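Local structure of homocysteine S-methyltransferase (Escherichia coli, 5DMM) at residues A[21-26]-A[53-58]; A[137-142]-A[170-175]; A[223-228]-A[244-249]; A[251-256]-A[293-298]. The protein transfers a methyl group from S-methylmethionine, or less efficiently from S-adenosylmethionine, to homocysteine, yielding methionine with the help of zinc. All coordinates share one frame; numbering follows the deposited sequence.

Contact 1. Residues A[21-26]-A[53-58]; sequences GAMATE and EVHLDY
Tyr58 reaches out of helix 48-61 and lays its ring along the backbone at Gly21 and Ala22, just before helix 24-29 of this TIM-barrel enzyme. The phenol oxygen OH donates to Ala22 O at 2.7 Å. That carbonyl oxygen lies at the ring edge, in its plane, while the donor stands 24° out of the carbonyl plane. Gly21 N sits over one face of the same ring, 3.2 Å above it and nearer the rim than the middle, so edge and face are both used by consecutive residues.

One turn earlier in helix 48-61, His55 is crossed by Met23 at about a right angle. The Met23 side chain leaves with CG opposite the backbone N (chi1 169°), then bends at both following torsions, which carries the thioether over Val54 and swings the terminal methyl onto the imidazole. Met23 CE lies 3.7 Å from the centroid of the His55 ring, a CH-pi contact over the face, and Met23 SD rests 3.7 Å from Val54 CB. Val54 and Glu26 run past each other in opposite directions, with Glu26 CB 3.6 Å from Val54 CG2.

Beyond that apolar patch two acids meet: Glu26 OE1 is 3.1 Å from Asp57 OD2, their carboxylate planes 77° apart. Arg30 forms salt bridges with both oxygens. The shared arginine probably offsets the repulsion that two carboxylates this close would otherwise suffer, so the polar rim of the helix pair probably relies on a third, positively charged group.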
loop_
_atom_site.group_PDB
_atom_site.type_symbol
_atom_site.label_atom_id
_atom_site.label_comp_id
_atom_site.label_asym_id
_atom_site.label_seq_id
_atom_site.Cartn_x
_atom_site.Cartn_y
_atom_site.Cartn_z
ATOM N N GLY A 21 2.331 8.348 4.129
ATOM C CA GLY A 21 3.727 7.958 4.181
ATOM C C GLY A 21 3.935 6.892 5.238
ATOM O O GLY A 21 2.971 6.276 5.698
ATOM N N ALA A 22 5.184 6.705 5.659
ATOM C CA ALA A 22 5.510 5.628 6.590
ATOM C C ALA A 22 4.846 5.797 7.963
ATOM O O ALA A 22 4.715 6.901 8.494
ATOM C CB ALA A 22 7.028 5.514 6.749
ATOM N N MET A 23 4.449 4.667 8.531
ATOM C CA MET A 23 3.833 4.594 9.847
ATOM C C MET A 23 4.927 4.542 10.914
ATOM O O MET A 23 4.843 5.224 11.941
ATOM C CB MET A 23 2.912 3.357 9.899
ATOM C CG MET A 23 2.354 2.940 11.250
ATOM S SD MET A 23 1.303 4.191 12.000
ATOM C CE MET A 23 -0.122 4.255 10.908
ATOM N N ALA A 24 5.968 3.762 10.637
ATOM C CA ALA A 24 7.019 3.457 11.616
ATOM C C ALA A 24 7.751 4.685 12.154
ATOM O O ALA A 24 7.980 4.788 13.364
ATOM C CB ALA A 24 8.026 2.494 11.005
ATOM N N THR A 25 8.135 5.595 11.256
ATOM C CA THR A 25 8.846 6.817 11.644
ATOM C C THR A 25 8.088 7.574 12.721
ATOM O O THR A 25 8.655 7.992 13.731
ATOM C CB THR A 25 9.059 7.765 10.440
ATOM O OG1 THR A 25 7.814 7.958 9.753
ATOM C CG2 THR A 25 10.066 7.191 9.473
ATOM N N GLU A 26 6.794 7.734 12.489
ATOM C CA GLU A 26 5.933 8.508 13.361
ATOM C C GLU A 26 5.693 7.812 14.692
ATOM O O GLU A 26 5.638 8.464 15.729
ATOM C CB GLU A 26 4.606 8.793 12.659
ATOM C CG GLU A 26 4.647 10.044 11.788
ATOM C CD GLU A 26 4.189 11.283 12.542
ATOM O OE1 GLU A 26 3.389 11.136 13.496
ATOM O OE2 GLU A 26 4.620 12.401 12.189
ATOM N N GLU A 53 -3.618 8.156 15.647
ATOM C CA GLU A 53 -3.055 9.507 15.647
ATOM C C GLU A 53 -2.188 9.747 14.407
ATOM O O GLU A 53 -2.222 10.824 13.807
ATOM C CB GLU A 53 -2.249 9.747 16.927
ATOM C CG GLU A 53 -3.132 9.965 18.156
ATOM C CD GLU A 53 -2.345 10.172 19.452
ATOM O OE1 GLU A 53 -1.174 10.605 19.380
ATOM O OE2 GLU A 53 -2.906 9.896 20.543
ATOM N N VAL A 54 -1.401 8.747 14.022
ATOM C CA VAL A 54 -0.550 8.905 12.846
ATOM C C VAL A 54 -1.387 9.018 11.574
ATOM O O VAL A 54 -1.077 9.832 10.694
ATOM C CB VAL A 54 0.448 7.745 12.704
ATOM C CG1 VAL A 54 1.194 7.869 11.370
ATOM C CG2 VAL A 54 1.426 7.751 13.871
ATOM N N HIS A 55 -2.450 8.221 11.472
ATOM C CA HIS A 55 -3.339 8.341 10.311
ATOM C C HIS A 55 -3.938 9.757 10.258
ATOM O O HIS A 55 -4.017 10.386 9.200
ATOM C CB HIS A 55 -4.458 7.294 10.356
ATOM C CG HIS A 55 -4.006 5.893 10.069
ATOM N ND1 HIS A 55 -3.271 5.557 8.954
ATOM C CD2 HIS A 55 -4.217 4.735 10.744
ATOM C CE1 HIS A 55 -3.043 4.252 8.956
ATOM N NE2 HIS A 55 -3.609 3.732 10.028
ATOM N N LEU A 56 -4.342 10.266 11.418
ATOM C CA LEU A 56 -4.918 11.606 11.485
ATOM C C LEU A 56 -3.877 12.649 11.073
ATOM O O LEU A 56 -4.181 13.596 10.344
ATOM C CB LEU A 56 -5.444 11.894 12.892
ATOM C CG LEU A 56 -5.968 13.313 13.134
ATOM C CD1 LEU A 56 -7.147 13.624 12.212
ATOM C CD2 LEU A 56 -6.344 13.502 14.610
ATOM N N ASP A 57 -2.648 12.453 11.537
ATOM C CA ASP A 57 -1.507 13.289 11.154
ATOM C C ASP A 57 -1.338 13.396 9.631
ATOM O O ASP A 57 -1.106 14.481 9.070
ATOM C CB ASP A 57 -0.241 12.701 11.772
ATOM C CG ASP A 57 0.823 13.729 12.031
ATOM O OD1 ASP A 57 0.962 14.679 11.224
ATOM O OD2 ASP A 57 1.529 13.577 13.053
ATOM N N TYR A 58 -1.442 12.258 8.958
ATOM C CA TYR A 58 -1.274 12.250 7.507
ATOM C C TYR A 58 -2.462 12.901 6.796
ATOM O O TYR A 58 -2.269 13.608 5.807
ATOM C CB TYR A 58 -1.057 10.819 6.990
ATOM C CG TYR A 58 0.390 10.373 7.081
ATOM C CD1 TYR A 58 1.368 10.988 6.300
ATOM C CD2 TYR A 58 0.779 9.332 7.935
ATOM C CE1 TYR A 58 2.679 10.600 6.357
ATOM C CE2 TYR A 58 2.116 8.932 8.003
ATOM C CZ TYR A 58 3.059 9.591 7.208
ATOM O OH TYR A 58 4.387 9.238 7.222
HETATM O O HOH W 1 3.375 15.325 12.145
#

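Contact 2. Residues A[137-142]-A[170-175]; sequences GDYHCS and LPNFSE
The N-terminus of helix 173-183, which follows barrel strand 164-170, is where the loop between helices 125-129 and 143-159 is fastened. Asn172 is the N-cap residue of that helix and serves both sides through one amide. Its OD1 accepts from Glu175 N at 2.8 Å, the capping bond, and from Ser174 OG at 2.7 Å, the hydroxyl approaching on a lone pair. Across the contact, Asn172 ND2 donates to Gly137 O at 2.8 Å; the bond is fairly straight (162°), and the acceptor stays close to the amide plane.

Tyr139 lies beside this amide, its ring plane only 9° from that of Asn172, with CE2 3.9 Å from Asn172 CB. With chi1 at 45°, CG is held between the backbone N and the carbonyl carbon, and the phenol end is led toward the helix. There Tyr139 OH donates to Glu175 OE1 at 2.6 Å, meeting the syn side of the carboxylate. Pro171 comes in at about a right angle, its CG 3.4 Å from Tyr139 OH.

The other carboxylate oxygen, Glu175 OE2, accepts from Tyr125 N and is hydrogen-bonded to His150. Asp138 and His140, on the same loop, belong to a zinc site seen in the crystal. The buried Asn172 amide and Glu175 carboxylate thus have OD1, ND2, OE1 and OE2 all engaged by protein partners, and both groups are probably held against rotation.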
loop_
_atom_site.group_PDB
_atom_site.type_symbol
_atom_site.label_atom_id
_atom_site.label_comp_id
_atom_site.label_asym_id
_atom_site.label_seq_id
_atom_site.Cartn_x
_atom_site.Cartn_y
_atom_site.Cartn_z
ATOM N N GLY A 137 12.161 -11.517 -4.593
ATOM C CA GLY A 137 11.074 -12.306 -5.146
ATOM C C GLY A 137 11.417 -13.735 -5.521
ATOM O O GLY A 137 10.653 -14.393 -6.227
ATOM N N ASP A 138 12.554 -14.239 -5.054
ATOM C CA ASP A 138 12.911 -15.609 -5.398
ATOM C C ASP A 138 12.389 -16.579 -4.348
ATOM O O ASP A 138 13.137 -17.104 -3.533
ATOM C CB ASP A 138 14.421 -15.781 -5.567
ATOM C CG ASP A 138 14.785 -17.125 -6.209
ATOM O OD1 ASP A 138 13.868 -17.881 -6.602
ATOM O OD2 ASP A 138 15.989 -17.424 -6.335
ATOM N N TYR A 139 11.085 -16.799 -4.387
ATOM C CA TYR A 139 10.454 -17.807 -3.564
ATOM C C TYR A 139 9.382 -18.517 -4.378
ATOM O O TYR A 139 8.924 -18.004 -5.418
ATOM C CB TYR A 139 9.878 -17.197 -2.290
ATOM C CG TYR A 139 9.093 -15.903 -2.428
ATOM C CD1 TYR A 139 9.627 -14.699 -1.976
ATOM C CD2 TYR A 139 7.800 -15.889 -2.951
ATOM C CE1 TYR A 139 8.911 -13.517 -2.065
ATOM C CE2 TYR A 139 7.073 -14.700 -3.044
ATOM C CZ TYR A 139 7.636 -13.527 -2.590
ATOM O OH TYR A 139 6.918 -12.360 -2.638
ATOM N N HIS A 140 9.005 -19.709 -3.924
ATOM C CA HIS A 140 8.170 -20.591 -4.728
ATOM C C HIS A 140 7.004 -21.155 -3.923
ATOM O O HIS A 140 7.209 -21.863 -2.937
ATOM C CB HIS A 140 9.011 -21.735 -5.303
ATOM C CG HIS A 140 10.136 -21.274 -6.179
ATOM N ND1 HIS A 140 9.973 -21.004 -7.520
ATOM C CD2 HIS A 140 11.436 -21.022 -5.900
ATOM C CE1 HIS A 140 11.125 -20.611 -8.033
ATOM N NE2 HIS A 140 12.030 -20.615 -7.070
ATOM N N CYS A 141 5.788 -20.824 -4.350
ATOM C CA CYS A 141 4.572 -21.352 -3.747
ATOM C C CYS A 141 3.607 -21.727 -4.860
ATOM O O CYS A 141 3.601 -21.093 -5.920
ATOM C CB CYS A 141 3.914 -20.328 -2.813
ATOM S SG CYS A 141 4.926 -19.775 -1.407
ATOM N N SER A 142 2.779 -22.741 -4.625
ATOM C CA SER A 142 1.701 -23.043 -5.563
ATOM C C SER A 142 0.707 -21.888 -5.568
ATOM O O SER A 142 0.717 -21.068 -4.647
ATOM C CB SER A 142 0.995 -24.348 -5.187
ATOM O OG SER A 142 0.419 -24.245 -3.902
ATOM N N LEU A 170 5.356 -5.729 -4.207
ATOM C CA LEU A 170 5.266 -7.068 -4.801
ATOM C C LEU A 170 6.433 -7.345 -5.759
ATOM O O LEU A 170 6.620 -6.613 -6.717
ATOM C CB LEU A 170 3.942 -7.216 -5.553
ATOM C CG LEU A 170 2.647 -6.859 -4.808
ATOM C CD1 LEU A 170 1.469 -6.974 -5.754
ATOM C CD2 LEU A 170 2.448 -7.749 -3.591
ATOM N N PRO A 171 7.205 -8.414 -5.508
ATOM C CA PRO A 171 8.408 -8.717 -6.289
ATOM C C PRO A 171 8.280 -9.913 -7.223
ATOM O O PRO A 171 9.180 -10.141 -8.029
ATOM C CB PRO A 171 9.423 -9.040 -5.205
ATOM C CG PRO A 171 8.571 -9.795 -4.182
ATOM C CD PRO A 171 7.173 -9.192 -4.254
ATOM N N ASN A 172 7.192 -10.668 -7.086
ATOM C CA ASN A 172 7.062 -11.998 -7.668
ATOM C C ASN A 172 5.826 -12.116 -8.560
ATOM O O ASN A 172 4.699 -11.877 -8.118
ATOM C CB ASN A 172 7.018 -13.037 -6.536
ATOM C CG ASN A 172 6.923 -14.461 -7.043
ATOM O OD1 ASN A 172 5.870 -14.892 -7.516
ATOM N ND2 ASN A 172 8.021 -15.209 -6.923
ATOM N N PHE A 173 6.051 -12.480 -9.820
ATOM C CA PHE A 173 5.003 -12.550 -10.837
ATOM C C PHE A 173 3.970 -13.626 -10.554
ATOM O O PHE A 173 2.768 -13.388 -10.712
ATOM C CB PHE A 173 5.637 -12.785 -12.214
ATOM C CG PHE A 173 4.685 -12.646 -13.365
ATOM C CD1 PHE A 173 3.824 -11.568 -13.457
ATOM C CD2 PHE A 173 4.686 -13.581 -14.389
ATOM C CE1 PHE A 173 2.953 -11.436 -14.541
ATOM C CE2 PHE A 173 3.820 -13.455 -15.477
ATOM C CZ PHE A 173 2.950 -12.382 -15.547
ATOM N N SER A 174 4.419 -14.808 -10.138
ATOM C CA SER A 174 3.472 -15.894 -9.897
ATOM C C SER A 174 2.548 -15.521 -8.736
ATOM O O SER A 174 1.361 -15.835 -8.759
ATOM C CB SER A 174 4.199 -17.222 -9.626
ATOM O OG SER A 174 4.858 -17.221 -8.372
ATOM N N GLU A 175 3.078 -14.811 -7.742
ATOM C CA GLU A 175 2.245 -14.351 -6.628
ATOM C C GLU A 175 1.275 -13.250 -7.090
ATOM O O GLU A 175 0.120 -13.205 -6.670
ATOM C CB GLU A 175 3.120 -13.860 -5.471
ATOM C CG GLU A 175 2.341 -13.196 -4.337
ATOM C CD GLU A 175 3.237 -12.714 -3.212
ATOM O OE1 GLU A 175 4.423 -12.396 -3.466
ATOM O OE2 GLU A 175 2.751 -12.659 -2.064
HETATM O O HOH W 2 6.165 -19.338 -7.060
#

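Contact 3. Residues A[223-228]-A[244-249]; sequences VALGIN and GLTVLP
Thr246 opens the approach of the loop that follows helix 235-243 to strand 222-228, the two being parts of one beta-alpha-beta crossover of the TIM barrel. Its methyl CG2 comes within 4.4 Å of Leu225 CD1, a loose contact, while OG1 turns back on its own chain. There Thr246 OG1 accepts from Leu248 N at 2.9 Å and closes an ST turn just before the chain reaches the strand.

Leu248 then supplies the main apolar contact. Its CD1 branch packs 3.8 Å from Leu225 CG, the two leucines crossing at a slant. The other branch, CD2, is turned toward the backbone oxygen of Val223. Helix 209-217 adds to this cluster, with Leu216 touching Leu225 and Val213 touching Thr246.

Pro249 brings the chain alongside the strand just before strand 250-253 starts. Its CD and CG face Val223 O, with Pro249 CD 3.3 Å from that oxygen. Its carbonyl begins the pairing of the neighbouring strands: Leu225 N donates a weak hydrogen bond to Pro249 O at 3.3 Å, and Ala224 CB lies 3.2 Å from that same oxygen.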
loop_
_atom_site.group_PDB
_atom_site.type_symbol
_atom_site.label_atom_id
_atom_site.label_comp_id
_atom_site.label_asym_id
_atom_site.label_seq_id
_atom_site.Cartn_x
_atom_site.Cartn_y
_atom_site.Cartn_z
ATOM N N VAL A 223 -7.420 -1.286 -10.409
ATOM C CA VAL A 223 -7.744 0.042 -10.919
ATOM C C VAL A 223 -6.545 0.989 -10.989
ATOM O O VAL A 223 -6.682 2.129 -11.453
ATOM C CB VAL A 223 -8.841 0.693 -10.064
ATOM C CG1 VAL A 223 -10.139 -0.114 -10.172
ATOM C CG2 VAL A 223 -8.398 0.773 -8.615
ATOM N N ALA A 224 -5.386 0.526 -10.527
ATOM C CA ALA A 224 -4.151 1.296 -10.638
ATOM C C ALA A 224 -2.929 0.388 -10.452
ATOM O O ALA A 224 -3.017 -0.685 -9.842
ATOM C CB ALA A 224 -4.144 2.453 -9.626
ATOM N N LEU A 225 -1.803 0.816 -11.008
ATOM C CA LEU A 225 -0.553 0.047 -11.034
ATOM C C LEU A 225 0.580 0.990 -10.701
ATOM O O LEU A 225 0.517 2.158 -11.054
ATOM C CB LEU A 225 -0.286 -0.553 -12.424
ATOM C CG LEU A 225 -1.302 -1.463 -13.087
ATOM C CD1 LEU A 225 -0.740 -1.983 -14.373
ATOM C CD2 LEU A 225 -1.581 -2.597 -12.146
ATOM N N GLY A 226 1.644 0.507 -10.080
ATOM C CA GLY A 226 2.775 1.398 -9.894
ATOM C C GLY A 226 3.957 0.810 -9.174
ATOM O O GLY A 226 4.187 -0.387 -9.230
ATOM N N ILE A 227 4.714 1.675 -8.506
ATOM C CA ILE A 227 5.929 1.254 -7.823
ATOM C C ILE A 227 5.997 1.843 -6.412
ATOM O O ILE A 227 5.515 2.950 -6.159
ATOM C CB ILE A 227 7.179 1.676 -8.624
ATOM C CG1 ILE A 227 7.124 3.182 -8.878
ATOM C CG2 ILE A 227 7.251 0.892 -9.938
ATOM C CD1 ILE A 227 8.390 3.772 -9.520
ATOM N N ASN A 228 6.576 1.100 -5.478
ATOM C CA ASN A 228 6.807 1.646 -4.148
ATOM C C ASN A 228 8.018 0.990 -3.507
ATOM O O ASN A 228 8.495 -0.040 -3.984
ATOM C CB ASN A 228 5.565 1.470 -3.257
ATOM C CG ASN A 228 5.328 0.014 -2.857
ATOM O OD1 ASN A 228 4.922 -0.812 -3.680
ATOM N ND2 ASN A 228 5.558 -0.297 -1.577
ATOM N N GLY A 244 4.175 4.005 -21.035
ATOM C CA GLY A 244 4.080 3.568 -22.420
ATOM C C GLY A 244 3.307 2.267 -22.573
ATOM O O GLY A 244 3.047 1.825 -23.699
ATOM N N LEU A 245 2.923 1.666 -21.446
ATOM C CA LEU A 245 2.287 0.341 -21.434
ATOM C C LEU A 245 0.820 0.364 -21.002
ATOM O O LEU A 245 0.066 -0.560 -21.290
ATOM C CB LEU A 245 3.047 -0.601 -20.504
ATOM C CG LEU A 245 4.499 -0.911 -20.846
ATOM C CD1 LEU A 245 5.122 -1.719 -19.736
ATOM C CD2 LEU A 245 4.561 -1.656 -22.169
ATOM N N THR A 246 0.419 1.408 -20.291
ATOM C CA THR A 246 -0.943 1.475 -19.773
ATOM C C THR A 246 -1.335 2.927 -19.519
ATOM O O THR A 246 -0.473 3.786 -19.324
ATOM C CB THR A 246 -1.075 0.655 -18.468
ATOM O OG1 THR A 246 -2.400 0.797 -17.931
ATOM C CG2 THR A 246 -0.079 1.153 -17.457
ATOM N N VAL A 247 -2.629 3.203 -19.526
ATOM C CA VAL A 247 -3.107 4.507 -19.088
ATOM C C VAL A 247 -3.970 4.357 -17.843
ATOM O O VAL A 247 -4.691 5.279 -17.461
ATOM C CB VAL A 247 -3.894 5.248 -20.196
ATOM C CG1 VAL A 247 -2.944 5.726 -21.271
ATOM C CG2 VAL A 247 -4.955 4.361 -20.792
ATOM N N LEU A 248 -3.903 3.194 -17.199
ATOM C CA LEU A 248 -4.372 3.120 -15.821
ATOM C C LEU A 248 -3.642 4.191 -15.018
ATOM O O LEU A 248 -2.473 4.461 -15.287
ATOM C CB LEU A 248 -4.107 1.742 -15.207
ATOM C CG LEU A 248 -5.014 0.586 -15.634
ATOM C CD1 LEU A 248 -4.549 -0.693 -14.952
ATOM C CD2 LEU A 248 -6.484 0.873 -15.308
ATOM N N PRO A 249 -4.327 4.803 -14.032
ATOM C CA PRO A 249 -3.648 5.730 -13.116
ATOM C C PRO A 249 -2.436 5.051 -12.483
ATOM O O PRO A 249 -2.564 3.917 -11.992
ATOM C CB PRO A 249 -4.708 6.050 -12.044
ATOM C CG PRO A 249 -5.980 5.466 -12.511
ATOM C CD PRO A 249 -5.700 4.483 -13.607
#

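Contact 4. Residues A[251-256]-A[293-298]. With ZN (zinc ion), chain B; BME (beta-mercaptoethanol), chain E.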
loop_
_atom_site.group_PDB
_atom_site.type_symbol
_atom_site.label_atom_id
_atom_site.label_comp_id
_atom_site.label_asym_id
_atom_site.label_seq_id
_atom_site.Cartn_x
_atom_site.Cartn_y
_atom_site.Cartn_z
ATOM N N VAL A 251 0.719 4.565 -9.745
ATOM C CA VAL A 251 0.974 4.750 -8.324
ATOM C C VAL A 251 2.468 4.905 -8.068
ATOM O O VAL A 251 3.278 4.184 -8.638
ATOM C CB VAL A 251 0.445 3.540 -7.505
ATOM C CG1 VAL A 251 0.696 3.743 -6.031
ATOM C CG2 VAL A 251 -1.032 3.313 -7.768
ATOM N N VAL A 252 2.840 5.834 -7.196
ATOM C CA VAL A 252 4.246 5.973 -6.869
ATOM C C VAL A 252 4.414 6.462 -5.436
ATOM O O VAL A 252 3.904 7.509 -5.059
ATOM C CB VAL A 252 4.981 6.924 -7.865
ATOM C CG1 VAL A 252 4.282 8.283 -7.982
ATOM C CG2 VAL A 252 6.431 7.108 -7.463
ATOM N N TYR A 253 5.085 5.659 -4.626
ATOM C CA TYR A 253 5.478 6.117 -3.309
ATOM C C TYR A 253 6.828 5.521 -2.932
ATOM O O TYR A 253 6.919 4.373 -2.491
ATOM C CB TYR A 253 4.405 5.823 -2.242
ATOM C CG TYR A 253 3.685 4.476 -2.195
ATOM C CD1 TYR A 253 3.773 3.673 -1.061
ATOM C CD2 TYR A 253 2.838 4.062 -3.221
ATOM C CE1 TYR A 253 3.082 2.463 -0.965
ATOM C CE2 TYR A 253 2.147 2.849 -3.139
ATOM C CZ TYR A 253 2.270 2.062 -2.006
ATOM O OH TYR A 253 1.595 0.863 -1.911
ATOM N N PRO A 254 7.890 6.313 -3.137
ATOM C CA PRO A 254 9.265 5.849 -2.961
ATOM C C PRO A 254 9.770 6.024 -1.536
ATOM O O PRO A 254 9.099 6.627 -0.690
ATOM C CB PRO A 254 10.046 6.744 -3.920
ATOM C CG PRO A 254 9.304 8.054 -3.838
ATOM C CD PRO A 254 7.845 7.651 -3.768
ATOM N N ASN A 255 10.955 5.492 -1.281
ATOM C CA ASN A 255 11.627 5.719 -0.013
ATOM C C ASN A 255 12.155 7.142 0.057
ATOM O O ASN A 255 12.358 7.792 -0.970
ATOM C CB ASN A 255 12.759 4.717 0.166
ATOM C CG ASN A 255 12.270 3.289 0.104
ATOM O OD1 ASN A 255 11.156 2.998 0.514
ATOM N ND2 ASN A 255 13.090 2.397 -0.428
ATOM N N SER A 256 12.347 7.621 1.279
ATOM C CA SER A 256 12.878 8.955 1.525
ATOM C C SER A 256 14.272 9.083 0.927
ATOM O O SER A 256 15.019 8.107 0.866
ATOM C CB SER A 256 12.916 9.236 3.034
ATOM O OG SER A 256 13.305 10.569 3.305
ATOM N N GLY A 293 2.615 9.228 -2.911
ATOM C CA GLY A 293 2.878 9.330 -1.484
ATOM C C GLY A 293 4.306 8.964 -1.161
ATOM O O GLY A 293 5.192 9.127 -1.992
ATOM N N GLY A 294 4.524 8.450 0.048
ATOM C CA GLY A 294 5.863 8.085 0.481
ATOM C C GLY A 294 5.923 6.703 1.092
ATOM O O GLY A 294 4.932 6.194 1.621
ATOM N N CYS A 295 7.099 6.093 1.030
ATOM C CA CYS A 295 7.313 4.793 1.650
ATOM C C CYS A 295 8.321 4.944 2.806
ATOM O O CYS A 295 8.165 5.828 3.652
ATOM C CB CYS A 295 7.785 3.774 0.602
ATOM S SG CYS A 295 7.237 2.048 0.875
ATOM N N CYS A 296 9.357 4.115 2.825
ATOM C CA CYS A 296 10.257 4.022 3.982
ATOM C C CYS A 296 10.932 5.337 4.328
ATOM O O CYS A 296 11.454 6.035 3.457
ATOM C CB CYS A 296 11.326 2.949 3.748
ATOM S SG CYS A 296 10.746 1.239 3.932
ATOM N N ARG A 297 10.877 5.665 5.617
ATOM C CA ARG A 297 11.528 6.840 6.208
ATOM C C ARG A 297 10.875 8.164 5.817
ATOM O O ARG A 297 11.364 9.234 6.176
ATOM C CB ARG A 297 13.021 6.859 5.861
ATOM C CG ARG A 297 13.763 5.638 6.388
ATOM C CD ARG A 297 15.248 5.701 6.104
ATOM N NE ARG A 297 15.526 6.013 4.707
ATOM C CZ ARG A 297 15.512 5.126 3.716
ATOM N NH1 ARG A 297 15.778 5.521 2.478
ATOM N NH2 ARG A 297 15.227 3.852 3.957
ATOM N N THR A 298 9.756 8.101 5.101
ATOM C CA THR A 298 8.981 9.310 4.859
ATOM C C THR A 298 8.102 9.589 6.067
ATOM O O THR A 298 7.866 8.721 6.912
ATOM C CB THR A 298 8.121 9.212 3.592
ATOM O OG1 THR A 298 7.114 8.209 3.769
ATOM C CG2 THR A 298 9.001 8.863 2.410
HETATM ZN ZN ZN B . 8.664 0.798 1.511
HETATM C C1 BME E . 9.600 2.468 7.705
HETATM C C2 BME E . 10.380 1.729 6.625
HETATM O O1 BME E . 10.099 3.778 7.872
HETATM S S2 BME E . 9.293 1.047 5.343
HETATM O O HOH W 3 11.408 12.439 5.076
#
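Strand 250-253 and the loop after strand 289-292 stay side by side beyond the C-terminal ends of these barrel strands, joined by backbone hydrogen bonds from Gly293 N to Val252 O, Cys295 N to Pro254 O (2.7 Å) and Ser256 N to Cys296 O. This is the active-site mouth of the TIM barrel, and the loop turns there in a type II beta turn from Cys295 to Thr298.

Asn255 adds a side-chain bond to this series: its OD1 accepts from Cys296 N at 3.1 Å, with the donor tilted 23° from the carbonyl plane. Tyr253 points its ring into the homocysteine pocket, where its hydroxyl is hydrogen-bonded to Glu168 and Trp192. The sulfur of Cys295 lies obliquely beside that ring, 5.3 Å from SG to the Tyr253 centroid. Cys295 SG binds zinc together with Cys229, and Cys295 also borders the homocysteine.

Arg297 packs CB against Ser256 CB, then bends at chi3 (-50°), which folds the guanidinium back so that NH1 can make a weak bond to Ser256 O. Cys296, predicted as a further zinc ligand, is instead modified in this crystal: its SG is joined to beta-mercaptoethanol S2 by a 2.0 Å disulfide, and Arg297 N donates to beta-mercaptoethanol O1 at 3.0 Å.

In the fold
All four contacts belong to one eight-stranded TIM barrel and follow one another along the chain. Contacts 3 and 4, with centres about 16 Å apart, share the sheet: strands 222-228 and 250-253 are neighbours in it, and Leu225 O with Val251 N is a probable hydrogen bond between the two contacts. Contact 4 also touches contact 1, whose centre is about 13 Å from its own, through Thr298, which meets Ala22 and Thr25. The helix pair of contact 1 is thereby tied to the zinc-binding loop. Contact 2 is remote from contact 1, with centres about 29 Å apart on opposite sides of the chain's centre, and its crystal zinc site is separate from that of the homocysteine pocket.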